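Local coordinates for protein Isomerase/lactonizing enzyme (Agrobacterium fabrum str. C58, PDB 2NQL) that belongs to the mandelate racemase/muconate lactonizing branch of the enolase superfamily and carries a sodium ion in its barrel domain, at residues I278-E289 with H308-T317. Residues are numbered along the deposited sequence; the frame is centred on the assembly and turned at random.
Sequences IERCRIAIVQPE and HGIDVIPHAT
Val286 and Val312 pair in parallel, as do Ile285 and Asp311, joining neighbouring barrel strands 285-286 and 311-312 through central bonds from Val286 N to Asp311 O and Ile313 N to Val286 O (both 2.9 Å), with helix 295-308 making the crossover. On one face, Ile285 CG2 lies 3.9 Å from Ile313 CG1, while the Asp311 carboxylate forms a salt bridge with Lys338. On the other, Val286 CG2 meets Val312 CG2 at 4.0 Å; beta-branched valine and isoleucine suit these extended backbones. Ile310 CG2 packs on Val286 CG1, and its CD1 extends to Ile278 CG2, 3.7 Å away. Pro288 has no N-H to donate, but its carbonyl oxygen takes the His315 N-H, continuing the pattern past the strands. At the C-terminal ends, His315 ND1 donates to Glu289 OE1 over 2.5 Å, on the oxygen's anti lone pair, with carboxylate and ring planes 80° apart. The Glu289 chain bends at chi2 (47°), bringing OE1 to the imidazole, while OE2 caps Gly291 N. NE2 hydrogen-bonds a bound glycerol, probably from the crystallisation liquor. The Gly291 bond steadies the carboxylate, whose other oxygen probably restrains the His315 ring's rotation, orienting it about 3 Å from the sodium ion held by Glu240 and Glu266.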
ATOM      1  N   ILE A 278      -2.770  18.009  -1.572  1.00 27.29           N
ATOM      2  CA  ILE A 278      -2.748  19.379  -2.058  1.00 26.99           C
ATOM      3  C   ILE A 278      -4.157  19.941  -2.264  1.00 35.99           C
ATOM      4  O   ILE A 278      -4.350  21.156  -2.233  1.00 37.68           O
ATOM      5  CB  ILE A 278      -1.830  19.568  -3.292  1.00 30.52           C
ATOM      6  CG1 ILE A 278      -2.442  18.919  -4.546  1.00 31.32           C
ATOM      7  CG2 ILE A 278      -0.396  19.035  -2.979  1.00 25.11           C
ATOM      8  CD1 ILE A 278      -1.761  19.293  -5.839  1.00 31.94           C
ATOM      9  N   GLU A 279      -5.136  19.048  -2.432  1.00 37.32           N
ATOM     10  CA  GLU A 279      -6.553  19.436  -2.486  1.00 37.56           C
ATOM     11  C   GLU A 279      -7.092  19.982  -1.152  1.00 42.59           C
ATOM     12  O   GLU A 279      -8.097  20.689  -1.130  1.00 54.18           O
ATOM     13  CB  GLU A 279      -7.418  18.292  -3.059  1.00 42.40           C
ATOM     14  CG  GLU A 279      -7.240  18.089  -4.599  1.00 50.20           C
ATOM     15  CD  GLU A 279      -7.690  16.712  -5.146  1.00 57.95           C
ATOM     16  OE1 GLU A 279      -8.166  15.839  -4.377  1.00 33.86           O
ATOM     17  OE2 GLU A 279      -7.552  16.501  -6.376  1.00 43.90           O
ATOM     18  N   ARG A 280      -6.389  19.685  -0.056  1.00 43.64           N
ATOM     19  CA  ARG A 280      -6.768  20.113   1.291  1.00 47.07           C
ATOM     20  C   ARG A 280      -5.753  21.004   2.030  1.00 44.88           C
ATOM     21  O   ARG A 280      -6.154  21.816   2.859  1.00 49.09           O
ATOM     22  CB  ARG A 280      -7.077  18.888   2.155  1.00 51.62           C
ATOM     23  CG  ARG A 280      -8.372  18.168   1.796  1.00 61.91           C
ATOM     24  CD  ARG A 280      -8.562  16.927   2.665  1.00 57.08           C
ATOM     25  NE  ARG A 280      -8.759  17.264   4.076  1.00 54.55           N
ATOM     26  CZ  ARG A 280      -9.102  16.389   5.021  1.00 54.64           C
ATOM     27  NH1 ARG A 280      -9.290  15.106   4.717  1.00 49.58           N
ATOM     28  NH2 ARG A 280      -9.258  16.800   6.274  1.00 44.48           N
ATOM     29  N   CYS A 281      -4.452  20.822   1.769  1.00 40.00           N
ATOM     30  CA  CYS A 281      -3.376  21.441   2.585  1.00 33.36           C
ATOM     31  C   CYS A 281      -2.585  22.485   1.787  1.00 31.13           C
ATOM     32  O   CYS A 281      -2.680  22.519   0.559  1.00 32.05           O
ATOM     33  CB  CYS A 281      -2.409  20.395   3.147  1.00 31.06           C
ATOM     34  SG  CYS A 281      -3.158  18.865   3.765  1.00 32.56           S
ATOM     35  N   ARG A 282      -1.825  23.328   2.503  1.00 30.33           N
ATOM     36  CA  ARG A 282      -0.862  24.263   1.892  1.00 31.44           C
ATOM     37  C   ARG A 282       0.567  23.697   1.856  1.00 26.48           C
ATOM     38  O   ARG A 282       1.331  23.811   2.819  1.00 30.24           O
ATOM     39  CB  ARG A 282      -0.877  25.614   2.607  1.00 34.47           C
ATOM     40  CG  ARG A 282      -1.914  26.565   2.053  1.00 52.42           C
ATOM     41  CD  ARG A 282      -2.075  27.793   2.921  1.00 55.21           C
ATOM     42  NE  ARG A 282      -3.464  28.245   2.892  1.00 66.83           N
ATOM     43  CZ  ARG A 282      -4.024  29.036   3.802  1.00 65.40           C
ATOM     44  NH1 ARG A 282      -3.318  29.486   4.837  1.00 59.57           N
ATOM     45  NH2 ARG A 282      -5.301  29.376   3.673  1.00 61.64           N
ATOM     46  N   ILE A 283       0.894  23.066   0.733  1.00 29.00           N
ATOM     47  CA  ILE A 283       2.148  22.326   0.603  1.00 28.79           C
ATOM     48  C   ILE A 283       3.090  23.203  -0.216  1.00 23.11           C
ATOM     49  O   ILE A 283       2.812  23.538  -1.372  1.00 26.51           O
ATOM     50  CB  ILE A 283       1.924  20.921  -0.082  1.00 28.82           C
ATOM     51  CG1 ILE A 283       0.948  20.024   0.723  1.00 28.91           C
ATOM     52  CG2 ILE A 283       3.261  20.207  -0.345  1.00 22.89           C
ATOM     53  CD1 ILE A 283       1.231  19.902   2.233  1.00 29.55           C
ATOM     54  N   ALA A 284       4.212  23.554   0.390  1.00 25.37           N
ATOM     55  CA  ALA A 284       5.183  24.414  -0.268  1.00 26.38           C
ATOM     56  C   ALA A 284       6.124  23.598  -1.147  1.00 27.17           C
ATOM     57  O   ALA A 284       6.526  24.051  -2.220  1.00 26.68           O
ATOM     58  CB  ALA A 284       5.955  25.171   0.751  1.00 25.55           C
ATOM     59  N   ILE A 285       6.470  22.392  -0.687  1.00 23.19           N
ATOM     60  CA  ILE A 285       7.503  21.576  -1.326  1.00 24.83           C
ATOM     61  C   ILE A 285       7.027  20.124  -1.326  1.00 22.66           C
ATOM     62  O   ILE A 285       6.554  19.631  -0.305  1.00 23.30           O
ATOM     63  CB  ILE A 285       8.843  21.660  -0.549  1.00 24.92           C
ATOM     64  CG1 ILE A 285       9.434  23.078  -0.623  1.00 24.93           C
ATOM     65  CG2 ILE A 285       9.890  20.649  -1.080  1.00 19.79           C
ATOM     66  CD1 ILE A 285      10.212  23.445   0.610  1.00 25.73           C
ATOM     67  N   VAL A 286       7.163  19.461  -2.467  1.00 23.76           N
ATOM     68  CA  VAL A 286       7.105  17.999  -2.498  1.00 19.50           C
ATOM     69  C   VAL A 286       8.455  17.321  -2.650  1.00 20.27           C
ATOM     70  O   VAL A 286       9.360  17.817  -3.338  1.00 22.83           O
ATOM     71  CB  VAL A 286       6.066  17.435  -3.486  1.00 19.20           C
ATOM     72  CG1 VAL A 286       4.655  17.887  -3.084  1.00 23.35           C
ATOM     73  CG2 VAL A 286       6.379  17.822  -4.927  1.00 21.40           C
ATOM     74  N   GLN A 287       8.568  16.169  -2.000  1.00 20.21           N
ATOM     75  CA  GLN A 287       9.859  15.499  -1.788  1.00 19.29           C
ATOM     76  C   GLN A 287       9.826  14.049  -2.247  1.00 18.81           C
ATOM     77  O   GLN A 287      10.050  13.150  -1.410  1.00 20.94           O
ATOM     78  CB  GLN A 287      10.256  15.551  -0.301  1.00 21.10           C
ATOM     79  CG  GLN A 287      10.363  16.976   0.267  1.00 23.36           C
ATOM     80  CD  GLN A 287      10.543  16.976   1.756  1.00 26.09           C
ATOM     81  OE1 GLN A 287       9.695  16.482   2.488  1.00 26.22           O
ATOM     82  NE2 GLN A 287      11.680  17.492   2.219  1.00 23.66           N
ATOM     83  N   PRO A 288       9.571  13.815  -3.557  1.00 20.28           N
ATOM     84  CA  PRO A 288       9.406  12.439  -4.000  1.00 22.24           C
ATOM     85  C   PRO A 288      10.680  11.608  -3.805  1.00 19.74           C
ATOM     86  O   PRO A 288      11.796  12.120  -3.917  1.00 18.27           O
ATOM     87  CB  PRO A 288       9.088  12.585  -5.496  1.00 19.08           C
ATOM     88  CG  PRO A 288       9.642  13.923  -5.896  1.00 21.12           C
ATOM     89  CD  PRO A 288       9.419  14.764  -4.682  1.00 16.18           C
ATOM     90  N   GLU A 289      10.483  10.336  -3.495  1.00 16.99           N
ATOM     91  CA  GLU A 289      11.537   9.363  -3.433  1.00 17.47           C
ATOM     92  C   GLU A 289      11.449   8.388  -4.600  1.00 23.62           C
ATOM     93  O   GLU A 289      10.530   7.551  -4.681  1.00 15.95           O
ATOM     94  CB  GLU A 289      11.498   8.636  -2.076  1.00 15.16           C
ATOM     95  CG  GLU A 289      12.480   7.420  -1.953  1.00 17.37           C
ATOM     96  CD  GLU A 289      13.895   7.737  -2.453  1.00 17.99           C
ATOM     97  OE1 GLU A 289      14.558   8.621  -1.858  1.00 21.40           O
ATOM     98  OE2 GLU A 289      14.350   7.098  -3.442  1.00 18.36           O
ATOM     99  N   HIS A 308       0.544  23.769  -9.773  1.00 27.87           N
ATOM    100  CA  HIS A 308       0.115  24.383  -8.535  1.00 26.99           C
ATOM    101  C   HIS A 308       1.196  25.249  -7.907  1.00 27.26           C
ATOM    102  O   HIS A 308       1.052  25.736  -6.776  1.00 28.64           O
ATOM    103  CB  HIS A 308      -0.416  23.309  -7.586  1.00 32.26           C
ATOM    104  CG  HIS A 308      -1.717  22.723  -8.040  1.00 33.95           C
ATOM    105  ND1 HIS A 308      -2.936  23.287  -7.730  1.00 38.78           N
ATOM    106  CD2 HIS A 308      -1.988  21.592  -8.736  1.00 29.09           C
ATOM    107  CE1 HIS A 308      -3.903  22.541  -8.237  1.00 29.63           C
ATOM    108  NE2 HIS A 308      -3.353  21.507  -8.852  1.00 39.51           N
ATOM    109  N   GLY A 309       2.277  25.444  -8.670  1.00 30.70           N
ATOM    110  CA  GLY A 309       3.425  26.220  -8.230  1.00 29.60           C
ATOM    111  C   GLY A 309       4.073  25.693  -6.968  1.00 33.30           C
ATOM    112  O   GLY A 309       4.499  26.466  -6.121  1.00 30.03           O
ATOM    113  N   ILE A 310       4.120  24.367  -6.833  1.00 27.35           N
ATOM    114  CA  ILE A 310       4.743  23.718  -5.680  1.00 25.99           C
ATOM    115  C   ILE A 310       6.183  23.383  -6.084  1.00 21.08           C
ATOM    116  O   ILE A 310       6.394  22.807  -7.153  1.00 22.94           O
ATOM    117  CB  ILE A 310       3.941  22.420  -5.282  1.00 25.68           C
ATOM    118  CG1 ILE A 310       2.505  22.820  -4.868  1.00 27.37           C
ATOM    119  CG2 ILE A 310       4.659  21.655  -4.133  1.00 22.78           C
ATOM    120  CD1 ILE A 310       1.517  21.675  -4.681  1.00 25.34           C
ATOM    121  N   ASP A 311       7.158  23.760  -5.246  1.00 23.95           N
ATOM    122  CA  ASP A 311       8.577  23.395  -5.470  1.00 21.79           C
ATOM    123  C   ASP A 311       8.809  21.883  -5.328  1.00 23.47           C
ATOM    124  O   ASP A 311       8.122  21.221  -4.573  1.00 23.76           O
ATOM    125  CB  ASP A 311       9.484  24.142  -4.493  1.00 27.57           C
ATOM    126  CG  ASP A 311       9.535  25.643  -4.781  1.00 30.56           C
ATOM    127  OD1 ASP A 311       9.146  26.056  -5.889  1.00 29.60           O
ATOM    128  OD2 ASP A 311       9.967  26.403  -3.902  1.00 32.77           O
ATOM    129  N   VAL A 312       9.770  21.356  -6.073  1.00 24.68           N
ATOM    130  CA  VAL A 312      10.125  19.935  -6.002  1.00 21.83           C
ATOM    131  C   VAL A 312      11.570  19.814  -5.506  1.00 20.53           C
ATOM    132  O   VAL A 312      12.505  20.332  -6.138  1.00 24.45           O
ATOM    133  CB  VAL A 312       9.964  19.256  -7.371  1.00 23.87           C
ATOM    134  CG1 VAL A 312      10.380  17.783  -7.295  1.00 22.51           C
ATOM    135  CG2 VAL A 312       8.508  19.412  -7.888  1.00 20.89           C
ATOM    136  N   ILE A 313      11.734  19.170  -4.353  1.00 18.76           N
ATOM    137  CA  ILE A 313      13.060  18.904  -3.774  1.00 18.29           C
ATOM    138  C   ILE A 313      13.113  17.422  -3.361  1.00 16.16           C
ATOM    139  O   ILE A 313      12.731  17.084  -2.234  1.00 20.59           O
ATOM    140  CB  ILE A 313      13.367  19.854  -2.579  1.00 21.95           C
ATOM    141  CG1 ILE A 313      13.174  21.330  -2.984  1.00 24.80           C
ATOM    142  CG2 ILE A 313      14.786  19.639  -2.056  1.00 22.47           C
ATOM    143  CD1 ILE A 313      13.306  22.304  -1.851  1.00 26.91           C
ATOM    144  N   PRO A 314      13.505  16.538  -4.301  1.00 20.73           N
ATOM    145  CA  PRO A 314      13.460  15.099  -4.074  1.00 20.86           C
ATOM    146  C   PRO A 314      14.314  14.592  -2.926  1.00 22.44           C
ATOM    147  O   PRO A 314      15.349  15.188  -2.562  1.00 21.64           O
ATOM    148  CB  PRO A 314      13.919  14.512  -5.405  1.00 20.88           C
ATOM    149  CG  PRO A 314      13.566  15.559  -6.415  1.00 20.28           C
ATOM    150  CD  PRO A 314      13.936  16.826  -5.677  1.00 22.32           C
ATOM    151  N   HIS A 315      13.826  13.493  -2.368  1.00 21.61           N
ATOM    152  CA  HIS A 315      14.427  12.745  -1.283  1.00 19.00           C
ATOM    153  C   HIS A 315      15.588  11.892  -1.810  1.00 17.98           C
ATOM    154  O   HIS A 315      15.702  11.616  -3.025  1.00 19.78           O
ATOM    155  CB  HIS A 315      13.288  11.859  -0.735  1.00 17.99           C
ATOM    156  CG  HIS A 315      13.647  11.002   0.443  1.00 20.02           C
ATOM    157  ND1 HIS A 315      13.836   9.642   0.337  1.00 20.96           N
ATOM    158  CD2 HIS A 315      13.776  11.295   1.756  1.00 29.68           C
ATOM    159  CE1 HIS A 315      14.084   9.138   1.532  1.00 19.45           C
ATOM    160  NE2 HIS A 315      14.043  10.119   2.413  1.00 25.49           N
ATOM    161  N   ALA A 316      16.442  11.468  -0.884  1.00 17.39           N
ATOM    162  CA  ALA A 316      17.486  10.482  -1.160  1.00 19.91           C
ATOM    163  C   ALA A 316      17.659   9.567   0.047  1.00 17.77           C
ATOM    164  O   ALA A 316      17.331   9.942   1.197  1.00 21.61           O
ATOM    165  CB  ALA A 316      18.827  11.192  -1.506  1.00 19.84           C
ATOM    166  N   THR A 317      18.186   8.377  -0.202  1.00 19.47           N
ATOM    167  CA  THR A 317      18.170   7.323   0.783  1.00 19.57           C
ATOM    168  C   THR A 317      19.230   6.254   0.529  1.00 20.53           C
ATOM    169  O   THR A 317      19.965   6.316  -0.453  1.00 21.38           O
ATOM    170  CB  THR A 317      16.746   6.700   0.899  1.00 22.71           C
ATOM    171  OG1 THR A 317      16.697   5.882   2.071  1.00 27.62           O
ATOM    172  CG2 THR A 317      16.401   5.871  -0.311  1.00 18.29           C
TER
HETATM  173  O   HOH W   1      13.876  16.793   0.222  1.00 24.73           O
HETATM  174  O   HOH W   2      14.448  10.406  -5.221  1.00 18.09           O